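Local coordinates for periplasmic protein TorT (Vibrio parahaemolyticus, PDB 3O1I), which probably binds trimethylamine N-oxide in the periplasm and passes the signal to the sensor kinase TorS, at residues D[136-141]-D[166-171]; D[197-202]-D[222-227]; D[120-125]-D[241-246]. One frame throughout, in Å; residues are numbered along the deposited sequence.

Interaction 1 of 3, residues D[136-141]-D[166-171]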
ATOM      1  N   LYS D 136     -39.211  10.486 -28.597  1.00 80.28           N
ATOM      2  CA  LYS D 136     -38.737   9.724 -27.446  1.00 79.54           C
ATOM      3  C   LYS D 136     -37.226   9.774 -27.290  1.00 79.39           C
ATOM      4  O   LYS D 136     -36.486   9.360 -28.180  1.00 79.98           O
ATOM      5  CB  LYS D 136     -39.176   8.264 -27.544  1.00 79.84           C
ATOM      6  CG  LYS D 136     -38.533   7.378 -26.485  1.00 79.87           C
ATOM      7  CD  LYS D 136     -39.258   6.054 -26.324  1.00 80.05           C
ATOM      8  CE  LYS D 136     -38.625   5.227 -25.215  1.00 79.56           C
ATOM      9  NZ  LYS D 136     -39.406   3.994 -24.952  1.00 79.81           N
ATOM     10  N   THR D 137     -36.773  10.276 -26.147  1.00 78.62           N
ATOM     11  CA  THR D 137     -35.350  10.392 -25.871  1.00 77.68           C
ATOM     12  C   THR D 137     -34.972   9.524 -24.674  1.00 77.44           C
ATOM     13  O   THR D 137     -35.415   9.774 -23.554  1.00 78.04           O
ATOM     14  CB  THR D 137     -34.977  11.867 -25.578  1.00 77.29           C
ATOM     15  OG1 THR D 137     -35.388  12.693 -26.675  1.00 76.53           O
ATOM     16  CG2 THR D 137     -33.480  12.020 -25.380  1.00 76.95           C
ATOM     17  N   ASN D 138     -34.159   8.497 -24.913  1.00 77.38           N
ATOM     18  CA  ASN D 138     -33.725   7.602 -23.842  1.00 76.98           C
ATOM     19  C   ASN D 138     -32.536   8.198 -23.099  1.00 75.75           C
ATOM     20  O   ASN D 138     -31.526   8.573 -23.702  1.00 75.11           O
ATOM     21  CB  ASN D 138     -33.367   6.221 -24.403  1.00 78.25           C
ATOM     22  CG  ASN D 138     -34.589   5.465 -24.904  1.00 80.40           C
ATOM     23  OD1 ASN D 138     -35.573   5.309 -24.182  1.00 81.65           O
ATOM     24  ND2 ASN D 138     -34.531   4.993 -26.144  1.00 82.71           N
ATOM     25  N   ILE D 139     -32.667   8.284 -21.779  1.00 74.11           N
ATOM     26  CA  ILE D 139     -31.629   8.869 -20.941  1.00 72.76           C
ATOM     27  C   ILE D 139     -31.149   7.893 -19.853  1.00 70.08           C
ATOM     28  O   ILE D 139     -31.877   6.976 -19.456  1.00 68.28           O
ATOM     29  CB  ILE D 139     -32.167  10.180 -20.295  1.00 74.17           C
ATOM     30  CG1 ILE D 139     -31.024  10.955 -19.643  1.00 75.54           C
ATOM     31  CG2 ILE D 139     -33.262   9.850 -19.271  1.00 75.00           C
ATOM     32  CD1 ILE D 139     -31.474  12.178 -18.867  1.00 76.72           C
ATOM     33  N   ALA D 140     -29.922   8.096 -19.378  1.00 67.16           N
ATOM     34  CA  ALA D 140     -29.339   7.239 -18.345  1.00 65.61           C
ATOM     35  C   ALA D 140     -28.990   8.020 -17.085  1.00 63.57           C
ATOM     36  O   ALA D 140     -28.260   9.000 -17.153  1.00 63.43           O
ATOM     37  CB  ALA D 140     -28.089   6.556 -18.887  1.00 65.10           C
ATOM     38  N   LEU D 141     -29.487   7.561 -15.937  1.00 62.03           N
ATOM     39  CA  LEU D 141     -29.244   8.229 -14.655  1.00 61.15           C
ATOM     40  C   LEU D 141     -28.095   7.688 -13.811  1.00 59.27           C
ATOM     41  O   LEU D 141     -28.169   6.581 -13.315  1.00 58.29           O
ATOM     42  CB  LEU D 141     -30.523   8.209 -13.801  1.00 61.62           C
ATOM     43  CG  LEU D 141     -31.561   9.313 -14.037  1.00 61.16           C
ATOM     44  CD1 LEU D 141     -32.859   8.991 -13.295  1.00 60.48           C
ATOM     45  CD2 LEU D 141     -30.985  10.635 -13.561  1.00 59.19           C
ATOM     46  N   ASP D 166     -41.123  14.215 -23.680  1.00 90.60           N
ATOM     47  CA  ASP D 166     -40.729  12.984 -24.355  1.00 89.14           C
ATOM     48  C   ASP D 166     -39.316  12.517 -24.003  1.00 87.07           C
ATOM     49  O   ASP D 166     -38.465  12.314 -24.870  1.00 86.63           O
ATOM     50  CB  ASP D 166     -40.897  13.152 -25.871  1.00 90.32           C
ATOM     51  CG  ASP D 166     -42.104  12.387 -26.410  1.00 90.95           C
ATOM     52  OD1 ASP D 166     -43.108  12.249 -25.676  1.00 89.07           O
ATOM     53  OD2 ASP D 166     -42.051  11.926 -27.572  1.00 91.29           O
ATOM     54  N   ILE D 167     -39.089  12.341 -22.708  1.00 84.45           N
ATOM     55  CA  ILE D 167     -37.810  11.885 -22.197  1.00 81.53           C
ATOM     56  C   ILE D 167     -38.063  10.630 -21.373  1.00 81.42           C
ATOM     57  O   ILE D 167     -38.816  10.666 -20.400  1.00 81.61           O
ATOM     58  CB  ILE D 167     -37.157  12.978 -21.328  1.00 79.01           C
ATOM     59  CG1 ILE D 167     -36.608  14.072 -22.239  1.00 76.29           C
ATOM     60  CG2 ILE D 167     -36.069  12.384 -20.451  1.00 77.95           C
ATOM     61  CD1 ILE D 167     -36.041  15.235 -21.514  1.00 74.96           C
ATOM     62  N   HIS D 168     -37.450   9.522 -21.784  1.00 80.22           N
ATOM     63  CA  HIS D 168     -37.604   8.245 -21.095  1.00 79.14           C
ATOM     64  C   HIS D 168     -36.309   7.900 -20.369  1.00 79.08           C
ATOM     65  O   HIS D 168     -35.220   8.243 -20.831  1.00 78.38           O
ATOM     66  CB  HIS D 168     -37.922   7.135 -22.104  1.00 78.81           C
ATOM     67  CG  HIS D 168     -38.246   5.815 -21.475  1.00 78.47           C
ATOM     68  ND1 HIS D 168     -39.465   5.555 -20.887  1.00 79.60           N
ATOM     69  CD2 HIS D 168     -37.509   4.687 -21.330  1.00 78.27           C
ATOM     70  CE1 HIS D 168     -39.466   4.323 -20.408  1.00 78.61           C
ATOM     71  NE2 HIS D 168     -38.291   3.775 -20.662  1.00 78.60           N
ATOM     72  N   ILE D 169     -36.432   7.233 -19.225  1.00 79.00           N
ATOM     73  CA  ILE D 169     -35.260   6.814 -18.465  1.00 78.10           C
ATOM     74  C   ILE D 169     -35.048   5.331 -18.774  1.00 78.45           C
ATOM     75  O   ILE D 169     -35.913   4.499 -18.480  1.00 77.70           O
ATOM     76  CB  ILE D 169     -35.465   6.992 -16.944  1.00 76.61           C
ATOM     77  CG1 ILE D 169     -35.896   8.426 -16.633  1.00 76.56           C
ATOM     78  CG2 ILE D 169     -34.166   6.710 -16.209  1.00 75.81           C
ATOM     79  CD1 ILE D 169     -36.095   8.696 -15.150  1.00 75.45           C
ATOM     80  N   VAL D 170     -33.917   5.007 -19.397  1.00 78.53           N
ATOM     81  CA  VAL D 170     -33.619   3.621 -19.734  1.00 78.33           C
ATOM     82  C   VAL D 170     -33.428   2.873 -18.430  1.00 78.14           C
ATOM     83  O   VAL D 170     -33.926   1.762 -18.257  1.00 78.37           O
ATOM     84  CB  VAL D 170     -32.335   3.507 -20.571  1.00 78.14           C
ATOM     85  CG1 VAL D 170     -32.008   2.047 -20.834  1.00 77.38           C
ATOM     86  CG2 VAL D 170     -32.513   4.244 -21.881  1.00 78.72           C
ATOM     87  N   ASP D 171     -32.698   3.499 -17.515  1.00 77.96           N
ATOM     88  CA  ASP D 171     -32.449   2.922 -16.208  1.00 78.10           C
ATOM     89  C   ASP D 171     -31.613   3.875 -15.366  1.00 76.62           C
ATOM     90  O   ASP D 171     -31.306   4.995 -15.782  1.00 75.40           O
ATOM     91  CB  ASP D 171     -31.735   1.570 -16.334  1.00 81.31           C
ATOM     92  CG  ASP D 171     -32.242   0.542 -15.317  1.00 83.84           C
ATOM     93  OD1 ASP D 171     -31.624  -0.538 -15.199  1.00 84.66           O
ATOM     94  OD2 ASP D 171     -33.266   0.809 -14.640  1.00 83.31           O
TER

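Interaction 2 of 3, residues D[197-202]-D[222-227]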
ATOM      1  N   TYR D 197     -28.655  10.632 -23.613  1.00 75.04           N
ATOM      2  CA  TYR D 197     -28.019  11.477 -22.598  1.00 72.43           C
ATOM      3  C   TYR D 197     -27.695  10.714 -21.319  1.00 70.74           C
ATOM      4  O   TYR D 197     -28.285   9.669 -21.026  1.00 71.03           O
ATOM      5  CB  TYR D 197     -28.930  12.641 -22.188  1.00 71.92           C
ATOM      6  CG  TYR D 197     -29.375  13.548 -23.299  1.00 71.06           C
ATOM      7  CD1 TYR D 197     -30.700  13.543 -23.733  1.00 70.91           C
ATOM      8  CD2 TYR D 197     -28.486  14.436 -23.895  1.00 70.98           C
ATOM      9  CE1 TYR D 197     -31.130  14.407 -24.733  1.00 71.94           C
ATOM     10  CE2 TYR D 197     -28.901  15.304 -24.898  1.00 71.67           C
ATOM     11  CZ  TYR D 197     -30.223  15.289 -25.313  1.00 72.71           C
ATOM     12  OH  TYR D 197     -30.635  16.170 -26.288  1.00 72.95           O
ATOM     13  N   ILE D 198     -26.755  11.269 -20.562  1.00 68.84           N
ATOM     14  CA  ILE D 198     -26.359  10.730 -19.271  1.00 66.76           C
ATOM     15  C   ILE D 198     -26.434  11.908 -18.300  1.00 65.61           C
ATOM     16  O   ILE D 198     -25.757  12.926 -18.482  1.00 63.76           O
ATOM     17  CB  ILE D 198     -24.895  10.217 -19.227  1.00 67.00           C
ATOM     18  CG1 ILE D 198     -24.671   9.076 -20.210  1.00 66.98           C
ATOM     19  CG2 ILE D 198     -24.578   9.706 -17.831  1.00 65.08           C
ATOM     20  CD1 ILE D 198     -23.205   8.652 -20.273  1.00 67.31           C
ATOM     21  N   VAL D 199     -27.279  11.782 -17.288  1.00 64.40           N
ATOM     22  CA  VAL D 199     -27.387  12.818 -16.272  1.00 63.32           C
ATOM     23  C   VAL D 199     -26.913  12.214 -14.964  1.00 61.15           C
ATOM     24  O   VAL D 199     -27.516  11.268 -14.451  1.00 59.76           O
ATOM     25  CB  VAL D 199     -28.833  13.337 -16.112  1.00 64.30           C
ATOM     26  CG1 VAL D 199     -29.210  14.139 -17.324  1.00 66.92           C
ATOM     27  CG2 VAL D 199     -29.804  12.190 -15.939  1.00 64.79           C
ATOM     28  N   GLY D 200     -25.812  12.739 -14.439  1.00 59.01           N
ATOM     29  CA  GLY D 200     -25.296  12.214 -13.193  1.00 58.39           C
ATOM     30  C   GLY D 200     -24.469  13.194 -12.390  1.00 57.13           C
ATOM     31  O   GLY D 200     -24.468  14.393 -12.667  1.00 58.53           O
ATOM     32  N   SER D 201     -23.756  12.675 -11.394  1.00 54.78           N
ATOM     33  CA  SER D 201     -22.920  13.496 -10.530  1.00 52.58           C
ATOM     34  C   SER D 201     -21.784  14.140 -11.289  1.00 51.21           C
ATOM     35  O   SER D 201     -21.461  13.745 -12.405  1.00 51.37           O
ATOM     36  CB  SER D 201     -22.331  12.642  -9.426  1.00 54.23           C
ATOM     37  OG  SER D 201     -21.619  11.551  -9.988  1.00 56.59           O
ATOM     38  N   ALA D 202     -21.158  15.134 -10.688  1.00 49.73           N
ATOM     39  CA  ALA D 202     -20.058  15.768 -11.378  1.00 50.50           C
ATOM     40  C   ALA D 202     -19.005  14.696 -11.577  1.00 50.71           C
ATOM     41  O   ALA D 202     -18.232  14.744 -12.532  1.00 52.26           O
ATOM     42  CB  ALA D 202     -19.499  16.919 -10.561  1.00 49.32           C
ATOM     43  N   GLY D 222     -25.081  12.899 -24.844  1.00 69.09           N
ATOM     44  CA  GLY D 222     -24.999  14.213 -24.226  1.00 66.76           C
ATOM     45  C   GLY D 222     -24.894  14.138 -22.716  1.00 65.42           C
ATOM     46  O   GLY D 222     -25.674  13.429 -22.075  1.00 65.02           O
ATOM     47  N   LEU D 223     -23.940  14.881 -22.150  1.00 63.73           N
ATOM     48  CA  LEU D 223     -23.698  14.896 -20.704  1.00 60.14           C
ATOM     49  C   LEU D 223     -24.363  16.056 -19.952  1.00 59.77           C
ATOM     50  O   LEU D 223     -24.162  17.228 -20.276  1.00 59.29           O
ATOM     51  CB  LEU D 223     -22.193  14.910 -20.444  1.00 56.80           C
ATOM     52  CG  LEU D 223     -21.427  13.854 -21.245  1.00 54.58           C
ATOM     53  CD1 LEU D 223     -19.949  13.897 -20.878  1.00 52.55           C
ATOM     54  CD2 LEU D 223     -22.034  12.472 -20.987  1.00 53.90           C
ATOM     55  N   VAL D 224     -25.147  15.707 -18.937  1.00 59.76           N
ATOM     56  CA  VAL D 224     -25.857  16.675 -18.113  1.00 58.67           C
ATOM     57  C   VAL D 224     -25.545  16.415 -16.640  1.00 58.79           C
ATOM     58  O   VAL D 224     -25.925  15.374 -16.098  1.00 59.65           O
ATOM     59  CB  VAL D 224     -27.382  16.563 -18.350  1.00 58.29           C
ATOM     60  CG1 VAL D 224     -28.149  17.406 -17.345  1.00 57.87           C
ATOM     61  CG2 VAL D 224     -27.713  17.004 -19.762  1.00 57.00           C
ATOM     62  N   SER D 225     -24.859  17.369 -16.009  1.00 57.79           N
ATOM     63  CA  SER D 225     -24.469  17.296 -14.596  1.00 58.22           C
ATOM     64  C   SER D 225     -25.620  17.651 -13.653  1.00 57.31           C
ATOM     65  O   SER D 225     -26.547  18.353 -14.050  1.00 58.32           O
ATOM     66  CB  SER D 225     -23.316  18.272 -14.345  1.00 58.90           C
ATOM     67  OG  SER D 225     -22.237  17.657 -13.664  1.00 60.09           O
ATOM     68  N   VAL D 226     -25.561  17.181 -12.409  1.00 55.59           N
ATOM     69  CA  VAL D 226     -26.603  17.506 -11.438  1.00 54.29           C
ATOM     70  C   VAL D 226     -26.066  18.579 -10.487  1.00 53.94           C
ATOM     71  O   VAL D 226     -26.773  19.044  -9.586  1.00 52.66           O
ATOM     72  CB  VAL D 226     -27.046  16.270 -10.652  1.00 56.18           C
ATOM     73  CG1 VAL D 226     -28.220  16.604  -9.743  1.00 58.22           C
ATOM     74  CG2 VAL D 226     -27.462  15.186 -11.618  1.00 60.36           C
ATOM     75  N   TYR D 227     -24.806  18.966 -10.704  1.00 52.99           N
ATOM     76  CA  TYR D 227     -24.141  20.027  -9.935  1.00 52.28           C
ATOM     77  C   TYR D 227     -22.830  20.374 -10.631  1.00 52.28           C
ATOM     78  O   TYR D 227     -22.463  19.717 -11.599  1.00 52.63           O
ATOM     79  CB  TYR D 227     -23.925  19.632  -8.455  1.00 51.54           C
ATOM     80  CG  TYR D 227     -22.929  18.523  -8.167  1.00 50.48           C
ATOM     81  CD1 TYR D 227     -21.576  18.812  -7.966  1.00 50.06           C
ATOM     82  CD2 TYR D 227     -23.344  17.186  -8.070  1.00 48.85           C
ATOM     83  CE1 TYR D 227     -20.660  17.801  -7.672  1.00 50.35           C
ATOM     84  CE2 TYR D 227     -22.435  16.167  -7.780  1.00 48.36           C
ATOM     85  CZ  TYR D 227     -21.092  16.480  -7.588  1.00 50.57           C
ATOM     86  OH  TYR D 227     -20.155  15.480  -7.383  1.00 51.09           O
TER

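Interaction 3 of 3, residues D[120-125]-D[241-246]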
ATOM      1  N   TYR D 120     -34.229  19.521 -10.668  1.00 66.33           N
ATOM      2  CA  TYR D 120     -35.260  20.169 -11.466  1.00 65.36           C
ATOM      3  C   TYR D 120     -34.583  20.980 -12.562  1.00 64.28           C
ATOM      4  O   TYR D 120     -34.893  20.839 -13.740  1.00 62.00           O
ATOM      5  CB  TYR D 120     -36.112  21.101 -10.604  1.00 65.40           C
ATOM      6  CG  TYR D 120     -37.397  21.523 -11.287  1.00 67.24           C
ATOM      7  CD1 TYR D 120     -38.561  20.761 -11.154  1.00 67.01           C
ATOM      8  CD2 TYR D 120     -37.437  22.658 -12.110  1.00 66.97           C
ATOM      9  CE1 TYR D 120     -39.731  21.115 -11.823  1.00 66.75           C
ATOM     10  CE2 TYR D 120     -38.602  23.018 -12.782  1.00 66.76           C
ATOM     11  CZ  TYR D 120     -39.742  22.241 -12.633  1.00 67.28           C
ATOM     12  OH  TYR D 120     -40.894  22.586 -13.302  1.00 69.17           O
ATOM     13  N   GLU D 121     -33.648  21.829 -12.168  1.00 64.34           N
ATOM     14  CA  GLU D 121     -32.945  22.635 -13.144  1.00 66.99           C
ATOM     15  C   GLU D 121     -32.340  21.784 -14.250  1.00 67.18           C
ATOM     16  O   GLU D 121     -32.223  22.233 -15.389  1.00 67.26           O
ATOM     17  CB  GLU D 121     -31.844  23.452 -12.471  1.00 70.10           C
ATOM     18  CG  GLU D 121     -32.181  24.931 -12.301  1.00 75.40           C
ATOM     19  CD  GLU D 121     -32.390  25.647 -13.628  1.00 78.52           C
ATOM     20  OE1 GLU D 121     -31.483  25.598 -14.491  1.00 79.43           O
ATOM     21  OE2 GLU D 121     -33.463  26.263 -13.805  1.00 80.30           O
ATOM     22  N   ALA D 122     -31.969  20.551 -13.920  1.00 67.42           N
ATOM     23  CA  ALA D 122     -31.358  19.649 -14.891  1.00 67.08           C
ATOM     24  C   ALA D 122     -32.386  19.010 -15.815  1.00 67.00           C
ATOM     25  O   ALA D 122     -32.173  18.916 -17.027  1.00 64.79           O
ATOM     26  CB  ALA D 122     -30.573  18.575 -14.169  1.00 67.41           C
ATOM     27  N   GLY D 123     -33.494  18.561 -15.232  1.00 68.03           N
ATOM     28  CA  GLY D 123     -34.549  17.949 -16.018  1.00 69.46           C
ATOM     29  C   GLY D 123     -35.240  18.985 -16.893  1.00 71.11           C
ATOM     30  O   GLY D 123     -35.670  18.692 -18.014  1.00 71.37           O
ATOM     31  N   LYS D 124     -35.344  20.208 -16.377  1.00 71.61           N
ATOM     32  CA  LYS D 124     -35.976  21.305 -17.099  1.00 70.63           C
ATOM     33  C   LYS D 124     -35.193  21.581 -18.380  1.00 69.11           C
ATOM     34  O   LYS D 124     -35.782  21.896 -19.407  1.00 70.23           O
ATOM     35  CB  LYS D 124     -36.012  22.566 -16.218  1.00 72.48           C
ATOM     36  CG  LYS D 124     -37.211  23.484 -16.449  1.00 73.64           C
ATOM     37  CD  LYS D 124     -37.270  24.630 -15.427  1.00 75.13           C
ATOM     38  CE  LYS D 124     -36.091  25.600 -15.565  1.00 75.95           C
ATOM     39  NZ  LYS D 124     -36.170  26.757 -14.612  1.00 74.71           N
ATOM     40  N   TYR D 125     -33.869  21.461 -18.320  1.00 66.00           N
ATOM     41  CA  TYR D 125     -33.041  21.701 -19.498  1.00 65.23           C
ATOM     42  C   TYR D 125     -33.300  20.667 -20.582  1.00 66.65           C
ATOM     43  O   TYR D 125     -33.260  20.976 -21.771  1.00 67.19           O
ATOM     44  CB  TYR D 125     -31.554  21.663 -19.147  1.00 62.18           C
ATOM     45  CG  TYR D 125     -30.640  21.621 -20.358  1.00 59.28           C
ATOM     46  CD1 TYR D 125     -29.915  22.745 -20.748  1.00 57.79           C
ATOM     47  CD2 TYR D 125     -30.485  20.446 -21.102  1.00 57.81           C
ATOM     48  CE1 TYR D 125     -29.051  22.704 -21.845  1.00 57.44           C
ATOM     49  CE2 TYR D 125     -29.627  20.393 -22.202  1.00 57.12           C
ATOM     50  CZ  TYR D 125     -28.909  21.524 -22.566  1.00 57.27           C
ATOM     51  OH  TYR D 125     -28.025  21.473 -23.622  1.00 55.63           O
ATOM     52  N   VAL D 241     -19.671  19.140 -22.312  1.00 61.58           N
ATOM     53  CA  VAL D 241     -20.811  19.002 -21.404  1.00 62.06           C
ATOM     54  C   VAL D 241     -21.925  19.923 -21.898  1.00 61.13           C
ATOM     55  O   VAL D 241     -21.657  20.997 -22.417  1.00 61.58           O
ATOM     56  CB  VAL D 241     -20.447  19.399 -19.935  1.00 62.24           C
ATOM     57  CG1 VAL D 241     -21.625  19.109 -19.017  1.00 62.74           C
ATOM     58  CG2 VAL D 241     -19.227  18.633 -19.458  1.00 59.68           C
ATOM     59  N   LEU D 242     -23.175  19.516 -21.743  1.00 60.93           N
ATOM     60  CA  LEU D 242     -24.267  20.357 -22.202  1.00 61.86           C
ATOM     61  C   LEU D 242     -24.750  21.330 -21.143  1.00 63.90           C
ATOM     62  O   LEU D 242     -24.602  22.545 -21.282  1.00 64.34           O
ATOM     63  CB  LEU D 242     -25.443  19.500 -22.671  1.00 60.21           C
ATOM     64  CG  LEU D 242     -25.098  18.567 -23.831  1.00 60.33           C
ATOM     65  CD1 LEU D 242     -26.323  17.804 -24.267  1.00 58.63           C
ATOM     66  CD2 LEU D 242     -24.534  19.381 -24.982  1.00 59.18           C
ATOM     67  N   PHE D 243     -25.323  20.788 -20.078  1.00 66.14           N
ATOM     68  CA  PHE D 243     -25.864  21.602 -18.999  1.00 67.55           C
ATOM     69  C   PHE D 243     -25.191  21.320 -17.651  1.00 67.92           C
ATOM     70  O   PHE D 243     -24.300  20.477 -17.561  1.00 68.24           O
ATOM     71  CB  PHE D 243     -27.369  21.350 -18.919  1.00 67.95           C
ATOM     72  CG  PHE D 243     -28.050  22.114 -17.837  1.00 70.07           C
ATOM     73  CD1 PHE D 243     -27.889  23.487 -17.737  1.00 70.36           C
ATOM     74  CD2 PHE D 243     -28.848  21.457 -16.909  1.00 70.91           C
ATOM     75  CE1 PHE D 243     -28.491  24.196 -16.710  1.00 72.11           C
ATOM     76  CE2 PHE D 243     -29.455  22.155 -15.880  1.00 71.41           C
ATOM     77  CZ  PHE D 243     -29.285  23.528 -15.782  1.00 72.28           C
ATOM     78  N   ALA D 244     -25.617  22.045 -16.617  1.00 68.09           N
ATOM     79  CA  ALA D 244     -25.086  21.898 -15.264  1.00 67.74           C
ATOM     80  C   ALA D 244     -25.557  23.033 -14.352  1.00 68.54           C
ATOM     81  O   ALA D 244     -25.146  24.188 -14.511  1.00 68.56           O
ATOM     82  CB  ALA D 244     -23.564  21.864 -15.286  1.00 66.63           C
ATOM     83  N   PRO D 245     -26.437  22.721 -13.389  1.00 67.92           N
ATOM     84  CA  PRO D 245     -26.923  23.752 -12.474  1.00 67.57           C
ATOM     85  C   PRO D 245     -25.874  24.052 -11.411  1.00 68.44           C
ATOM     86  O   PRO D 245     -25.440  23.147 -10.713  1.00 69.54           O
ATOM     87  CB  PRO D 245     -28.162  23.108 -11.866  1.00 67.26           C
ATOM     88  CG  PRO D 245     -27.779  21.668 -11.803  1.00 65.76           C
ATOM     89  CD  PRO D 245     -27.177  21.461 -13.181  1.00 67.48           C
ATOM     90  N   THR D 246     -25.466  25.311 -11.280  1.00 69.32           N
ATOM     91  CA  THR D 246     -24.478  25.686 -10.271  1.00 70.09           C
ATOM     92  C   THR D 246     -25.166  26.253  -9.035  1.00 70.49           C
ATOM     93  O   THR D 246     -25.924  27.221  -9.142  1.00 70.46           O
ATOM     94  CB  THR D 246     -23.530  26.763 -10.791  1.00 70.54           C
ATOM     95  OG1 THR D 246     -22.640  27.162  -9.743  1.00 71.18           O
ATOM     96  CG2 THR D 246     -24.316  27.969 -11.238  1.00 72.28           C
TER

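Interaction 1 of 3, residues D[136-141]-D[166-171]
Thr-137, Asn-138 and Ile-139 pair in parallel with Ile-167, His-168 and Ile-169, with Thr-137 CA 4.7 Å from Ile-167 CA, while the axes of the short strands diverge by 46°. The backbone bonds alternate: Thr-137 N reaches Asp-166 O, Thr-137 O receives His-168 N at 2.7 Å, and His-168 O and Ile-139 O serve Ile-139 N and Val-170 N. Beyond this the pairing slips by one residue, and Leu-141 N bonds to Asp-171 O at 3.1 Å, nearly straight at 174°.

On one face of the sheet the aliphatic side chains interlock. Ile-139 places CG2 between its backbone N and carbonyl carbon, which turns this methyl across the strand pair to lie 4.0 Å from both Ile-167 CG2 and Ile-169 CG1; Leu-141 CD1 follows at 3.7 Å from Ile-169 CD1. Phe-158 and Tyr-159 of helix 152-163 and Leu-126 of helix 116-127 pack on this layer. The other face is more polar. There Lys-136, extended, runs alongside His-168, CE 3.7 Å from His-168 CB, and Asn-138 lies beside the histidine, pointing the same way, amide and ring planes 82° apart. From the strand edge Val-170 crosses Asn-138 at about a right angle, its CG2 methyl reaching Asn-138 CB. Asp-166 OD1 forms a salt bridge with Lys-132.

With helix 152-163, the strands form a beta-alpha-beta crossover of the periplasmic binding protein fold.

Interaction 2 of 3, residues D[197-202]-D[222-227]
Val-199 and Val-224 lie side by side and point the same way from adjacent parallel strands, with Val-199 CG1 directed at CB and CG1 of Val-224. Ile-198 and Leu-223 repeat this on the opposite face, where Leu-223 CD2 leans over to 4.0 Å from Ile-198 CB. Across the strand pair Tyr-197 faces Gly-222, which has no side chain: the ring, with CG beside the backbone N (chi1 -57°), turns its edge to the glycine, and CD2 lies 3.5 Å from Gly-222 CA. Its hydroxyl is bonded to His-130.

Between the two layers of side chains Ile-198 N bonds to Gly-222 O, Val-224 N to Ile-198 O at 2.9 Å, and Gly-200 N to Val-224 O; a weak bond from Val-226 N to Gly-200 O ends the series. At the C-terminal ends Tyr-227 brings one ring face over Ala-202, while Ser-225 OG donates to Tyr-227 O at 2.9 Å, within its own segment. Ser-201, the N-cap of helix 202-214, bonds through OG to Ala-204 N.

Helix 202-214 covers Leu-223 with Ala-208, Ile-209 and Leu-212, and Leu-126 of helix 116-127 packs against Val-224 on the other face. Strand 222-225 forms the outer strand of this sheet within the chain.

Interaction 3 of 3, residues D[120-125]-D[241-246]
Tyr-125 and Phe-243 carry most of this contact between a helix and the loop that runs into strand 244-246, and they meet as flat groups. Their planes are nearly parallel, 8° apart, but the rings are displaced until they barely overlap, with centroids 5.0 Å apart. One face of each ring receives the other residue's CB. Phe-243 CB sits over the tyrosine ring, 3.5 Å from its centroid, and Tyr-125 CB over the phenylalanine ring at 3.9 Å, giving a reciprocal pair of CH-pi contacts. Both residues hold CG anti to the backbone N (chi1 179° in Phe-243), and the two side chains slide past each other in opposite directions.

Apolar contacts flank this pair. Ala-122 borders the edge of the phenylalanine ring, its CB 4.1 Å from Phe-243 CE2. The face of Phe-243 turned from Tyr-125 is backed by its own chain at Pro-245 N, and Pro-245 CB in turn touches Glu-121 CB at 3.7 Å. Leu-242 crosses Tyr-125 at about a right angle, with its CB 4.0 Å from Tyr-125 CZ.

The side-chain hydrogen bond found within the two segments lies inside the helix. Glu-121 crosses the Phe-243 side chain at about a right angle; its OE1 comes to the ring rim at CZ, the carboxylate turned 64° from the ring plane, and its OE2 forms a salt bridge with Lys-124 NZ at 2.9 Å, one turn further along. The join between the two segments is therefore carried by packing.

Helix 116-127 thus lies against the segment that leads into strand 244-246. Pro-279 of the antiparallel partner strand 278-280 touches both Glu-121 and Phe-243, Ala-244 packs on Val-232 and Leu-236 of helix 230-236, and helix 152-163 meets Lys-124 through Ala-161.

In the fold
From the N terminus, helix 116-127 comes first and opens the long loop that interaction 3 closes only at 241-246. Strand 137-142 follows, and interaction 1 closes its short loop over helix 152-163. After helix 179-192 the chain enters strand 197-200, and interaction 2 closes a second loop over helix 202-214. Interactions 1 and 2 are thus in series, both nested inside interaction 3. They share a four-stranded parallel sheet, joined where Ala-140 bonds to Tyr-197 and Val-199. Interaction 3 has its centre about 8 Å from that of interaction 2, meets it through Leu-242 N and Leu-223 O, and brings helix 116-127 against residues 241-246, which run beside strand 222-225.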